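Local atomic coordinates of SusD homolog (Bacteroides ovatus, PDB entry 4F53), a protein that probably binds glycans, mucin O-glycans among them, at the cell surface as a SusD-family outer-membrane lipoprotein with a helical, TPR-like fold. Residues S147-Q152 and E490-A495; G240-V245 and N331-R336; D284-G289 and S301-R306; R307-G312 and P459-A464; T447-T452 and G474-P479. One frame throughout, in Å; residues are numbered along the deposited sequence.

In the fold
Contact 1 joins residues 147-152 to 490-495 and encloses the other four along the chain. It lies on the far side of the chain's centre from contact 3, about 45 Å away between centres. Contact 5 is the most central, with its centre about 11 Å from that of the chain. Contacts 3 and 4 touch: Arg306 NH2 lies 2.9 Å from Pro459 O, probably a hydrogen bond. Contacts 4 and 5 approach to about 6 Å between nearest atoms, and the side chains of Arg307 and Tyr449 each have a glycerol, probably from the crystallisation liquor, within about 3 Å. In contact 2 the side chain of Tyr242 is about 12 Å from a bound calcium ion.

Contact 1: S147-Q152 and E490-A495; sequences SPYDSQ and ESVEAA
With CG of Tyr149 anti to its carbonyl carbon (chi1 -71°), the phenol ring reaches helix 489-502 and meets Ala495 and Val492, which lie one turn apart. Val492 sets CG2 anti to its own carbonyl carbon, and that methyl runs alongside the outer part of the ring, pointing the same way as the tyrosine. The tightest touch is at the inner end of the ring, where Tyr149 CD2 rests 3.4 Å from Ala495 CB. Farther out, Tyr149 OH comes to 3.6 Å from Val492 CG2.

Ser491 packs against the backbone just ahead of the tyrosine, its OG 3.6 Å from Pro148 CA. The polar link between the segments runs through a water, which accepts from Tyr149 N at 2.9 Å and donates to Ser491 O at 2.6 Å. Ser491 O also takes the helical bond from Ala495 N, so the water adds a second donor to this carbonyl. Cutting Tyr149 back to alanine is likely to open a gap beside Ala495 and leave the Val492 methyl without its aromatic neighbour.

Beyond the two segments, Tyr480 meets the tyrosine ring edge-to-face, and Asn488 bonds to Ser147 O. This is an aromatic side chain from the loop between helices 110-131 and 152-173 packed on a late helix, joining distant parts of the helix-rich SusD fold.

Contact 2: G240-V245 and N331-R336; sequences GAYRKV and NIVVFR
Tyr242 and Val333 lie side by side as a non-hydrogen-bonded pair in a two-stranded antiparallel sheet interrupted by a classic beta bulge. Val333 CG2 sits in the plane of the tyrosine ring, at its edge, 4.0 Å from Tyr242 CE1. Arg336 crosses Tyr242 at about a right angle, the guanidinium turned 61° from the ring; one guanidinium face rests on Val333 CG1, and its NH1 makes a weak bond to Tyr242 OH at 3.2 Å. The stronger polar partner of Arg336 is Phe439 O.

Ala241 points to the other face of the sheet, along with Phe335, Arg243 and Ile332. There Arg243 runs alongside Ile332 before its guanidinium reaches Glu42; past the strand end, Val245 crosses Ile332 at about a right angle, CG1 of Val245 3.8 Å from CG1 of Ile332. A leucine in place of Tyr242 would probably cost Arg336 NH1 its weak hydroxyl partner and remove the ring edge beside Val333.

At the bulge, Val334 and Phe335 both face Ala241, whose carbonyl oxygen therefore holds two amides. Val334 N donates to Ala241 O at 2.9 Å from a position tilted 25° out of the carbonyl plane, whereas Phe335 N lies in that plane, on a lone pair, 3.1 Å from Ala241 O.

Contact 3: D284-G289 and S301-R306; sequences DKSTFG and SYVGLR
At the N-terminal end of the short helix 288-291, Ser286 is brought against Ser301, with Thr287 at the N-cap position between Ser286 and the helix. The Thr287 side chain makes no capping bond; the first amides go to Glu300 instead. Two bonds hold the serines together. Ser286 N donates to Ser301 O at 2.8 Å, nearly straight though tilted 31° from the carbonyl plane, and Ser301 N donates back to Ser286 OG at 3.0 Å. The hydroxyl can answer because chi1 of 60° tucks OG between the backbone N and the carbonyl carbon of Ser286, turning it to the incoming amide. Its stronger partner is the carboxylate of Glu300, which also takes the amides of Phe288 and Gly289 in the first turn of the helix. One acidic side chain thus ties the helix start to the paired serines, and its charge would probably favour that end of the helix.

On one side of the serines, Lys285 lies across Tyr302. Its aliphatic chain, extended beyond CG, passes over one ring face, and CE follows CG across it to reach 3.7 Å from Tyr302 CE2. On the other side Val303 fills the corner between Ser286 and Phe288: its CG1 is 3.8 Å from Ser286 CB and approaches Phe288 CE2 to 3.9 Å at the edge of the phenylalanine ring. Ser322 bonds through its hydroxyl to both Asp284 O and Val303 N and so bridges the two segments. The CH-pi contact is well centred, with Lys285 CG 3.8 Å from the centroid of the Tyr302 ring and 12° off its normal.

Contact 4: R307-G312 and P459-A464; sequences RGILQG and PMAANA
Gly308 meets Met460 and Ala461 where two loops run close together, and two backbone bonds set their spacing. Ala461 N donates to Arg307 O at 3.2 Å, and Ala462 N donates to Gly308 O at 2.8 Å. Arg307 O has a second donor, a water 2.7 Å away that also donates to Pro459 O and so bridges the loops. The glycine matters here: its phi is positive, and a CB on it would run into Met460 CB and Ala461 N.

Apolar side chains pack beside the backbone bonds. Ala462 CB lies 3.8 Å from Leu310 CB. Leu310 CG is anti to the backbone N (chi1 -161°), which carries CD1 on to Ala464 CB at 3.9 Å. At the other end, the selenomethionine Met460 bends at chi2 and crosses Arg307 at a slant, its SE 3.6 Å from Arg307 NH1 and the terminal CE likewise against that nitrogen.

What positions the arginine lies farther out. Its NE forms a salt bridge with Asp266, and NH1 bonds to Ala57 O as well as to a glycerol, probably from the crystallisation liquor. Arg74 also holds the 307-312 loop, bonding to Ile309 O and to the Gln311 side chain. The contact therefore ties the long loop between helix 288-291 and strand 332-335 to the loop between helices 442-452 and 482-487, with Ala57 bringing in the end of helix 44-58.

Contact 5: T447-T452 and G474-P479; sequences TEYRRT and GARRMP
Arg450 and Arg476 pass one another head to tail, with their guanidinium planes 80° apart. A direct hydrogen bond runs from Arg450 NH1 to Arg476 O at 2.8 Å; the oxygen lies near the guanidinium plane, at its edge, while the nitrogen sits well above the carbonyl plane, 50° out of it. A bend at chi3 (-80°) turns the Arg450 guanidinium to that carbonyl, and NH1 has a further acceptor in Asp129 O. Within the helix, Arg450 NH2 makes a weak bond to Thr447 OG1. Arg476 NH2 comes to 2.9 Å from Arg450 O. One water, in the plane of the Arg476 group, donates to Tyr449 O at 2.8 Å and accepts from Arg476 NH1 at 3.1 Å.

By packing, the flat Arg476 group lies over the stem of Arg450: Arg450 CG is 4.0 Å above its plane, over the centre.

As for charge, Arg476 has a salt bridge to Asp518, and this aspartate probably offsets part of the like charge of Arg450 and Arg476. Arg477, next along the loop, has its own salt bridge to Asp509.

In the fold, the contact fastens the last turns of helix 442-452 to the loop leading to helix 482-487; Asp129 brings in helix 110-131, while Ala475 and Met478 of the loop pack on helix 44-58.

Contact 1: S147-Q152 and E490-A495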
# COMPACT_ATOMS: atom_id res chain seq x y z
N SER A 147 -21.33 -13.62 -6.12
CA SER A 147 -20.78 -14.93 -6.44
C SER A 147 -20.20 -15.63 -5.19
O SER A 147 -19.92 -14.94 -4.19
CB SER A 147 -19.66 -14.76 -7.47
OG SER A 147 -20.05 -13.97 -8.59
N PRO A 148 -19.94 -16.97 -5.23
CA PRO A 148 -19.24 -17.62 -4.10
C PRO A 148 -17.81 -17.06 -3.90
O PRO A 148 -17.17 -16.64 -4.87
CB PRO A 148 -19.20 -19.10 -4.50
CG PRO A 148 -20.28 -19.24 -5.56
CD PRO A 148 -20.25 -17.95 -6.30
N TYR A 149 -17.35 -17.02 -2.65
CA TYR A 149 -16.03 -16.49 -2.26
C TYR A 149 -14.98 -17.60 -2.19
O TYR A 149 -15.24 -18.67 -1.64
CB TYR A 149 -16.10 -15.79 -0.89
CG TYR A 149 -16.83 -14.46 -0.82
CD1 TYR A 149 -18.07 -14.29 -1.45
CD2 TYR A 149 -16.35 -13.42 -0.03
CE1 TYR A 149 -18.76 -13.09 -1.36
CE2 TYR A 149 -17.06 -12.23 0.10
CZ TYR A 149 -18.26 -12.06 -0.57
OH TYR A 149 -18.97 -10.89 -0.46
N ASP A 150 -13.79 -17.32 -2.73
CA ASP A 150 -12.66 -18.23 -2.63
C ASP A 150 -11.95 -17.93 -1.34
O ASP A 150 -11.90 -16.77 -0.94
CB ASP A 150 -11.65 -18.02 -3.79
CG ASP A 150 -12.10 -18.26 -5.21
OD1 ASP A 150 -13.18 -18.86 -5.40
OD2 ASP A 150 -11.37 -17.87 -6.13
N SER A 151 -11.30 -18.93 -0.76
CA SER A 151 -10.45 -18.71 0.40
C SER A 151 -9.27 -17.81 -0.04
O SER A 151 -8.96 -17.78 -1.24
CB SER A 151 -9.96 -20.05 0.96
OG SER A 151 -9.10 -20.73 0.07
N GLN A 152 -8.64 -17.06 0.89
CA GLN A 152 -7.51 -16.25 0.49
C GLN A 152 -6.39 -17.15 -0.10
O GLN A 152 -5.77 -16.79 -1.10
CB GLN A 152 -6.99 -15.41 1.65
CG GLN A 152 -5.88 -14.48 1.22
CD GLN A 152 -5.46 -13.56 2.31
OE1 GLN A 152 -4.82 -13.96 3.29
NE2 GLN A 152 -5.72 -12.29 2.09
N GLU A 490 -25.88 -16.52 1.59
CA GLU A 490 -25.28 -17.86 1.64
C GLU A 490 -23.79 -17.82 1.42
O GLU A 490 -23.03 -18.34 2.24
CB GLU A 490 -25.95 -18.82 0.65
CG GLU A 490 -26.94 -19.75 1.31
CD GLU A 490 -27.25 -21.02 0.54
OE1 GLU A 490 -26.30 -21.66 0.02
OE2 GLU A 490 -28.44 -21.40 0.48
N SER A 491 -23.37 -17.15 0.34
CA SER A 491 -21.97 -16.99 -0.05
C SER A 491 -21.17 -16.18 0.97
O SER A 491 -20.03 -16.54 1.25
CB SER A 491 -21.88 -16.33 -1.41
OG SER A 491 -22.40 -17.20 -2.41
N VAL A 492 -21.77 -15.10 1.54
CA VAL A 492 -21.07 -14.22 2.50
C VAL A 492 -20.89 -14.97 3.84
O VAL A 492 -19.81 -14.90 4.44
CB VAL A 492 -21.73 -12.81 2.68
CG1 VAL A 492 -20.94 -11.95 3.66
CG2 VAL A 492 -21.80 -12.10 1.34
N GLU A 493 -21.90 -15.72 4.26
CA GLU A 493 -21.85 -16.49 5.51
C GLU A 493 -20.85 -17.63 5.42
O GLU A 493 -20.19 -17.92 6.41
CB GLU A 493 -23.23 -17.00 5.90
CG GLU A 493 -24.06 -15.86 6.49
CD GLU A 493 -25.42 -16.19 7.05
OE1 GLU A 493 -25.76 -17.39 7.18
OE2 GLU A 493 -26.14 -15.23 7.41
N ALA A 494 -20.71 -18.22 4.22
CA ALA A 494 -19.74 -19.26 3.97
C ALA A 494 -18.32 -18.64 3.95
O ALA A 494 -17.38 -19.24 4.48
CB ALA A 494 -20.05 -19.98 2.65
N ALA A 495 -18.20 -17.41 3.43
CA ALA A 495 -16.94 -16.64 3.39
C ALA A 495 -16.43 -16.31 4.79
O ALA A 495 -15.23 -16.36 5.02
CB ALA A 495 -17.15 -15.35 2.62
O HOH W 1 -18.54 -18.11 -0.26

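Contact 2: G240-V245 and N331-R336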
# COMPACT_ATOMS: atom_id res chain seq x y z
N GLY A 240 10.92 0.87 -12.24
CA GLY A 240 9.74 1.12 -11.42
C GLY A 240 8.50 1.46 -12.22
O GLY A 240 8.63 2.01 -13.31
N ALA A 241 7.30 1.12 -11.70
CA ALA A 241 6.03 1.39 -12.38
C ALA A 241 5.40 2.67 -11.82
O ALA A 241 5.05 2.75 -10.65
CB ALA A 241 5.07 0.21 -12.25
N TYR A 242 5.31 3.70 -12.69
CA TYR A 242 4.77 5.03 -12.41
C TYR A 242 3.80 5.38 -13.51
O TYR A 242 4.19 5.36 -14.67
CB TYR A 242 5.90 6.09 -12.32
CG TYR A 242 6.93 5.74 -11.27
CD1 TYR A 242 6.73 6.05 -9.93
CD2 TYR A 242 8.11 5.07 -11.62
CE1 TYR A 242 7.67 5.71 -8.97
CE2 TYR A 242 9.05 4.72 -10.66
CZ TYR A 242 8.82 5.04 -9.33
OH TYR A 242 9.76 4.72 -8.38
N ARG A 243 2.53 5.64 -13.18
CA ARG A 243 1.54 5.93 -14.22
C ARG A 243 1.42 7.42 -14.48
O ARG A 243 1.25 8.21 -13.56
CB ARG A 243 0.16 5.35 -13.85
CG ARG A 243 -0.81 5.32 -15.03
CD ARG A 243 -2.11 4.58 -14.74
NE ARG A 243 -3.27 5.25 -15.37
CZ ARG A 243 -3.82 6.39 -14.94
NH1 ARG A 243 -3.33 7.03 -13.86
NH2 ARG A 243 -4.86 6.92 -15.59
N LYS A 244 1.48 7.80 -15.76
CA LYS A 244 1.29 9.18 -16.21
C LYS A 244 -0.20 9.42 -16.09
O LYS A 244 -1.01 8.67 -16.69
CB LYS A 244 1.85 9.41 -17.63
CG LYS A 244 1.47 10.75 -18.24
CD LYS A 244 1.97 10.92 -19.65
CE LYS A 244 1.62 12.26 -20.22
NZ LYS A 244 2.05 12.38 -21.63
N VAL A 245 -0.58 10.40 -15.24
CA VAL A 245 -2.00 10.68 -14.95
C VAL A 245 -2.75 11.07 -16.23
O VAL A 245 -2.16 11.68 -17.14
CB VAL A 245 -2.22 11.73 -13.81
CG1 VAL A 245 -1.57 11.26 -12.51
CG2 VAL A 245 -1.75 13.13 -14.20
N ASN A 331 3.22 11.84 -11.35
CA ASN A 331 2.89 10.45 -11.63
C ASN A 331 2.36 9.73 -10.43
O ASN A 331 2.74 10.01 -9.28
CB ASN A 331 4.11 9.67 -12.14
CG ASN A 331 4.64 10.13 -13.44
OD1 ASN A 331 3.93 10.68 -14.29
ND2 ASN A 331 5.91 9.88 -13.63
N ILE A 332 1.49 8.76 -10.70
CA ILE A 332 0.97 7.90 -9.65
C ILE A 332 2.02 6.77 -9.45
O ILE A 332 2.57 6.25 -10.41
CB ILE A 332 -0.45 7.43 -10.00
CG1 ILE A 332 -1.44 8.62 -9.76
CG2 ILE A 332 -0.81 6.23 -9.16
CD1 ILE A 332 -2.88 8.38 -10.05
N VAL A 333 2.34 6.46 -8.19
CA VAL A 333 3.34 5.46 -7.83
C VAL A 333 2.64 4.11 -7.76
O VAL A 333 1.79 3.91 -6.88
CB VAL A 333 4.08 5.85 -6.51
CG1 VAL A 333 5.03 4.72 -6.08
CG2 VAL A 333 4.82 7.19 -6.65
N VAL A 334 3.01 3.17 -8.66
CA VAL A 334 2.36 1.86 -8.71
C VAL A 334 3.23 0.77 -8.03
O VAL A 334 2.73 0.03 -7.19
CB VAL A 334 1.94 1.46 -10.16
CG1 VAL A 334 1.22 0.12 -10.17
CG2 VAL A 334 1.07 2.55 -10.80
N PHE A 335 4.52 0.68 -8.39
CA PHE A 335 5.41 -0.34 -7.87
C PHE A 335 6.86 0.12 -8.06
O PHE A 335 7.40 0.13 -9.18
CB PHE A 335 5.14 -1.69 -8.58
CG PHE A 335 5.60 -2.98 -7.91
CD1 PHE A 335 6.62 -2.97 -6.97
CD2 PHE A 335 5.07 -4.21 -8.31
CE1 PHE A 335 7.10 -4.16 -6.43
CE2 PHE A 335 5.54 -5.40 -7.74
CZ PHE A 335 6.54 -5.36 -6.80
N ARG A 336 7.47 0.52 -6.96
CA ARG A 336 8.84 1.04 -6.94
C ARG A 336 9.87 -0.08 -7.03
O ARG A 336 9.68 -1.13 -6.41
CB ARG A 336 9.09 1.82 -5.65
CG ARG A 336 8.20 3.03 -5.44
CD ARG A 336 8.89 3.87 -4.41
NE ARG A 336 8.18 5.09 -4.03
CZ ARG A 336 8.30 6.26 -4.65
NH1 ARG A 336 9.03 6.36 -5.74
NH2 ARG A 336 7.65 7.32 -4.20
O HOH W 2 1.70 12.06 -14.38

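Contact 3: D284-G289 and S301-R306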
# COMPACT_ATOMS: atom_id res chain seq x y z
N ASP A 284 6.58 19.23 2.82
CA ASP A 284 7.05 20.54 3.21
C ASP A 284 7.09 20.71 4.71
O ASP A 284 6.48 19.95 5.45
CB ASP A 284 6.12 21.61 2.61
CG ASP A 284 6.31 21.86 1.13
OD1 ASP A 284 7.46 22.04 0.70
OD2 ASP A 284 5.29 22.02 0.42
N LYS A 285 7.77 21.77 5.17
CA LYS A 285 7.77 22.14 6.57
C LYS A 285 6.37 22.68 6.92
O LYS A 285 5.56 23.02 6.04
CB LYS A 285 8.88 23.16 6.88
CG LYS A 285 10.27 22.58 6.67
CD LYS A 285 11.32 23.37 7.40
CE LYS A 285 12.70 22.88 7.03
NZ LYS A 285 13.76 23.73 7.65
N SER A 286 6.06 22.67 8.20
CA SER A 286 4.79 23.13 8.76
C SER A 286 4.53 24.62 8.41
O SER A 286 5.46 25.36 8.12
CB SER A 286 4.80 22.93 10.27
OG SER A 286 5.87 23.66 10.85
N THR A 287 3.25 25.03 8.40
CA THR A 287 2.83 26.40 8.06
C THR A 287 1.88 26.91 9.17
O THR A 287 0.81 27.48 8.87
CB THR A 287 2.17 26.40 6.66
OG1 THR A 287 0.99 25.60 6.73
CG2 THR A 287 3.07 25.87 5.54
N PHE A 288 2.24 26.66 10.44
CA PHE A 288 1.43 27.05 11.59
C PHE A 288 1.26 28.58 11.68
O PHE A 288 0.19 29.04 12.06
CB PHE A 288 2.00 26.48 12.90
CG PHE A 288 1.89 24.98 12.99
CD1 PHE A 288 0.66 24.35 12.94
CD2 PHE A 288 3.03 24.19 13.14
CE1 PHE A 288 0.56 22.97 13.04
CE2 PHE A 288 2.92 22.81 13.25
CZ PHE A 288 1.69 22.21 13.19
N GLY A 289 2.29 29.34 11.31
CA GLY A 289 2.24 30.79 11.30
C GLY A 289 1.19 31.33 10.35
O GLY A 289 0.48 32.28 10.69
N SER A 301 8.85 23.31 11.21
CA SER A 301 9.74 22.15 10.99
C SER A 301 9.02 21.09 10.21
O SER A 301 7.86 21.26 9.87
CB SER A 301 10.19 21.58 12.34
OG SER A 301 9.07 21.18 13.10
N TYR A 302 9.69 19.97 9.96
CA TYR A 302 9.04 18.79 9.37
C TYR A 302 8.31 18.10 10.50
O TYR A 302 8.96 17.55 11.40
CB TYR A 302 10.03 17.86 8.68
CG TYR A 302 10.65 18.47 7.45
CD1 TYR A 302 9.89 18.69 6.30
CD2 TYR A 302 12.01 18.77 7.40
CE1 TYR A 302 10.47 19.19 5.13
CE2 TYR A 302 12.61 19.24 6.23
CZ TYR A 302 11.83 19.46 5.10
OH TYR A 302 12.39 19.98 3.96
N VAL A 303 6.97 18.25 10.54
CA VAL A 303 6.20 17.70 11.64
C VAL A 303 4.79 17.34 11.15
O VAL A 303 4.05 18.18 10.64
CB VAL A 303 6.20 18.62 12.90
CG1 VAL A 303 5.63 20.02 12.61
CG2 VAL A 303 5.52 17.94 14.09
N GLY A 304 4.46 16.07 11.28
CA GLY A 304 3.18 15.54 10.86
C GLY A 304 2.10 15.68 11.90
O GLY A 304 2.35 16.17 13.01
N LEU A 305 0.90 15.26 11.54
CA LEU A 305 -0.23 15.30 12.45
C LEU A 305 -0.48 13.86 12.98
O LEU A 305 -0.21 12.88 12.30
CB LEU A 305 -1.44 15.84 11.66
CG LEU A 305 -2.77 16.03 12.36
CD1 LEU A 305 -2.70 17.12 13.41
CD2 LEU A 305 -3.84 16.34 11.35
N ARG A 306 -0.97 13.76 14.22
CA ARG A 306 -1.28 12.48 14.83
C ARG A 306 -2.42 11.79 14.05
O ARG A 306 -3.41 12.44 13.70
CB ARG A 306 -1.67 12.69 16.31
CG ARG A 306 -1.90 11.41 17.11
CD ARG A 306 -0.60 10.69 17.45
NE ARG A 306 -0.87 9.41 18.11
CZ ARG A 306 -0.96 9.25 19.42
NH1 ARG A 306 -0.78 10.29 20.24
NH2 ARG A 306 -1.25 8.07 19.93

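Contact 4: R307-G312 and P459-A464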
# COMPACT_ATOMS: atom_id res chain seq x y z
N ARG A 307 -2.24 10.49 13.74
CA ARG A 307 -3.28 9.71 13.07
C ARG A 307 -4.31 9.28 14.10
O ARG A 307 -3.96 9.05 15.26
CB ARG A 307 -2.69 8.47 12.37
CG ARG A 307 -1.72 8.75 11.23
CD ARG A 307 -1.11 7.45 10.70
NE ARG A 307 -0.30 6.83 11.75
CZ ARG A 307 -0.61 5.70 12.37
NH1 ARG A 307 -1.64 4.97 11.97
NH2 ARG A 307 0.13 5.27 13.38
N GLY A 308 -5.57 9.15 13.67
CA GLY A 308 -6.63 8.69 14.55
C GLY A 308 -7.22 9.72 15.49
O GLY A 308 -7.78 9.35 16.52
N ILE A 309 -7.10 11.02 15.16
CA ILE A 309 -7.75 12.07 15.96
C ILE A 309 -9.25 11.97 15.66
O ILE A 309 -9.63 11.86 14.50
CB ILE A 309 -7.17 13.49 15.68
CG1 ILE A 309 -5.68 13.59 16.08
CG2 ILE A 309 -8.03 14.57 16.36
CD1 ILE A 309 -4.94 14.84 15.51
N LEU A 310 -10.09 11.91 16.69
CA LEU A 310 -11.53 11.76 16.50
C LEU A 310 -12.08 12.98 15.80
O LEU A 310 -11.67 14.11 16.10
CB LEU A 310 -12.27 11.55 17.84
CG LEU A 310 -13.69 10.94 17.79
CD1 LEU A 310 -13.66 9.41 17.59
CD2 LEU A 310 -14.46 11.23 19.08
N GLN A 311 -12.99 12.75 14.84
CA GLN A 311 -13.70 13.81 14.14
C GLN A 311 -14.37 14.71 15.18
O GLN A 311 -15.03 14.20 16.09
CB GLN A 311 -14.73 13.21 13.16
CG GLN A 311 -15.15 14.17 12.05
CD GLN A 311 -14.12 14.40 10.98
OE1 GLN A 311 -13.11 13.69 10.85
NE2 GLN A 311 -14.33 15.44 10.18
N GLY A 312 -14.09 16.01 15.09
CA GLY A 312 -14.60 17.01 16.01
C GLY A 312 -13.66 17.33 17.16
O GLY A 312 -13.99 18.18 17.98
N PRO A 459 -0.25 4.09 18.33
CA PRO A 459 -1.66 3.70 18.19
C PRO A 459 -2.50 4.92 17.80
O PRO A 459 -2.07 6.08 18.00
CB PRO A 459 -2.00 3.18 19.58
CG PRO A 459 -1.13 3.96 20.50
CD PRO A 459 0.16 4.16 19.75
N MSE A 460 -3.70 4.69 17.26
CA MSE A 460 -4.65 5.76 16.92
C MSE A 460 -4.97 6.58 18.16
O MSE A 460 -5.15 5.99 19.22
CB MSE A 460 -5.93 5.18 16.29
CG MSE A 460 -5.66 4.45 14.99
SE MSE A 460 -4.81 5.53 13.62
CE MSE A 460 -5.02 4.23 12.12
N ALA A 461 -5.00 7.93 18.05
CA ALA A 461 -5.27 8.83 19.17
C ALA A 461 -6.63 8.50 19.86
O ALA A 461 -6.73 8.52 21.08
CB ALA A 461 -5.27 10.27 18.70
N ALA A 462 -7.64 8.16 19.04
CA ALA A 462 -8.97 7.78 19.45
C ALA A 462 -9.37 6.46 18.77
O ALA A 462 -9.44 6.38 17.55
CB ALA A 462 -9.97 8.87 19.11
N ASN A 463 -9.60 5.44 19.57
CA ASN A 463 -10.07 4.15 19.11
C ASN A 463 -11.59 4.13 19.34
O ASN A 463 -12.03 3.99 20.47
CB ASN A 463 -9.34 3.01 19.85
CG ASN A 463 -9.71 1.62 19.43
OD1 ASN A 463 -10.81 1.36 18.93
ND2 ASN A 463 -8.82 0.68 19.71
N ALA A 464 -12.38 4.36 18.27
CA ALA A 464 -13.84 4.37 18.36
C ALA A 464 -14.44 3.03 17.83
O ALA A 464 -15.58 3.00 17.35
CB ALA A 464 -14.41 5.56 17.59
O HOH W 3 -1.57 7.85 15.70

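Contact 5: T447-T452 and G474-P479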
# COMPACT_ATOMS: atom_id res chain seq x y z
N THR A 447 -0.30 -3.71 4.35
CA THR A 447 -0.17 -5.16 4.24
C THR A 447 1.16 -5.63 4.89
O THR A 447 1.19 -6.62 5.62
CB THR A 447 -0.28 -5.57 2.76
OG1 THR A 447 -1.57 -5.19 2.27
CG2 THR A 447 -0.07 -7.03 2.55
N GLU A 448 2.24 -4.89 4.67
CA GLU A 448 3.56 -5.26 5.18
C GLU A 448 3.67 -5.03 6.69
O GLU A 448 4.36 -5.79 7.37
CB GLU A 448 4.68 -4.54 4.38
CG GLU A 448 4.79 -5.18 2.99
CD GLU A 448 5.14 -6.66 2.98
OE1 GLU A 448 6.35 -6.95 3.09
OE2 GLU A 448 4.23 -7.52 2.96
N TYR A 449 2.95 -4.02 7.21
CA TYR A 449 2.90 -3.74 8.64
C TYR A 449 2.20 -4.91 9.37
O TYR A 449 2.68 -5.41 10.41
CB TYR A 449 2.17 -2.41 8.90
CG TYR A 449 1.91 -2.19 10.36
CD1 TYR A 449 2.94 -1.83 11.23
CD2 TYR A 449 0.66 -2.49 10.91
CE1 TYR A 449 2.72 -1.71 12.59
CE2 TYR A 449 0.43 -2.36 12.28
CZ TYR A 449 1.46 -1.96 13.12
OH TYR A 449 1.28 -1.84 14.47
N ARG A 450 1.08 -5.36 8.81
CA ARG A 450 0.34 -6.48 9.36
C ARG A 450 1.16 -7.76 9.31
O ARG A 450 1.24 -8.46 10.30
CB ARG A 450 -0.98 -6.67 8.62
CG ARG A 450 -1.99 -5.55 8.86
CD ARG A 450 -3.25 -5.83 8.04
NE ARG A 450 -3.10 -5.44 6.63
CZ ARG A 450 -3.94 -5.79 5.66
NH1 ARG A 450 -4.98 -6.58 5.92
NH2 ARG A 450 -3.74 -5.38 4.42
N ARG A 451 1.80 -8.06 8.18
CA ARG A 451 2.58 -9.28 8.00
C ARG A 451 3.79 -9.35 8.96
O ARG A 451 4.00 -10.38 9.60
CB ARG A 451 3.06 -9.41 6.53
CG ARG A 451 3.74 -10.77 6.25
CD ARG A 451 4.19 -10.95 4.81
NE ARG A 451 5.17 -9.95 4.36
CZ ARG A 451 6.50 -10.07 4.47
NH1 ARG A 451 7.03 -11.11 5.09
NH2 ARG A 451 7.29 -9.12 4.02
N THR A 452 4.58 -8.28 9.04
CA THR A 452 5.84 -8.33 9.79
C THR A 452 5.81 -7.67 11.17
O THR A 452 6.70 -7.95 11.96
CB THR A 452 6.94 -7.67 8.93
OG1 THR A 452 6.67 -6.27 8.84
CG2 THR A 452 7.03 -8.26 7.54
N GLY A 474 -3.97 -2.70 15.64
CA GLY A 474 -4.66 -1.86 14.67
C GLY A 474 -5.62 -2.68 13.83
O GLY A 474 -5.95 -3.81 14.18
N ALA A 475 -6.11 -2.12 12.73
CA ALA A 475 -7.02 -2.84 11.82
C ALA A 475 -6.24 -3.92 11.05
O ALA A 475 -5.20 -3.65 10.47
CB ALA A 475 -7.68 -1.85 10.86
N ARG A 476 -6.74 -5.14 11.07
CA ARG A 476 -6.12 -6.30 10.44
C ARG A 476 -6.79 -6.61 9.12
O ARG A 476 -6.25 -7.33 8.29
CB ARG A 476 -6.18 -7.53 11.38
CG ARG A 476 -5.66 -7.26 12.80
CD ARG A 476 -4.28 -6.59 12.78
NE ARG A 476 -3.26 -7.50 12.28
CZ ARG A 476 -1.96 -7.30 12.41
NH1 ARG A 476 -1.51 -6.17 12.97
NH2 ARG A 476 -1.10 -8.21 12.00
N ARG A 477 -7.98 -6.05 8.95
CA ARG A 477 -8.78 -6.22 7.73
C ARG A 477 -9.98 -5.28 7.81
O ARG A 477 -10.14 -4.54 8.78
CB ARG A 477 -9.23 -7.70 7.58
CG ARG A 477 -10.25 -8.14 8.63
CD ARG A 477 -10.73 -9.56 8.44
NE ARG A 477 -11.62 -9.75 7.30
CZ ARG A 477 -12.94 -9.68 7.33
NH1 ARG A 477 -13.57 -9.32 8.45
NH2 ARG A 477 -13.65 -9.91 6.23
N MSE A 478 -10.83 -5.32 6.78
CA MSE A 478 -12.09 -4.61 6.75
C MSE A 478 -13.19 -5.65 6.83
O MSE A 478 -13.03 -6.73 6.25
CB MSE A 478 -12.23 -3.74 5.48
CG MSE A 478 -11.30 -2.54 5.48
SE MSE A 478 -11.79 -1.17 6.77
CE MSE A 478 -13.56 -0.67 6.10
N PRO A 479 -14.30 -5.36 7.55
CA PRO A 479 -15.42 -6.31 7.57
C PRO A 479 -16.20 -6.23 6.26
O PRO A 479 -16.18 -5.20 5.59
CB PRO A 479 -16.25 -5.85 8.76
CG PRO A 479 -16.00 -4.38 8.86
CD PRO A 479 -14.64 -4.10 8.28
O HOH W 4 1.54 -6.12 12.90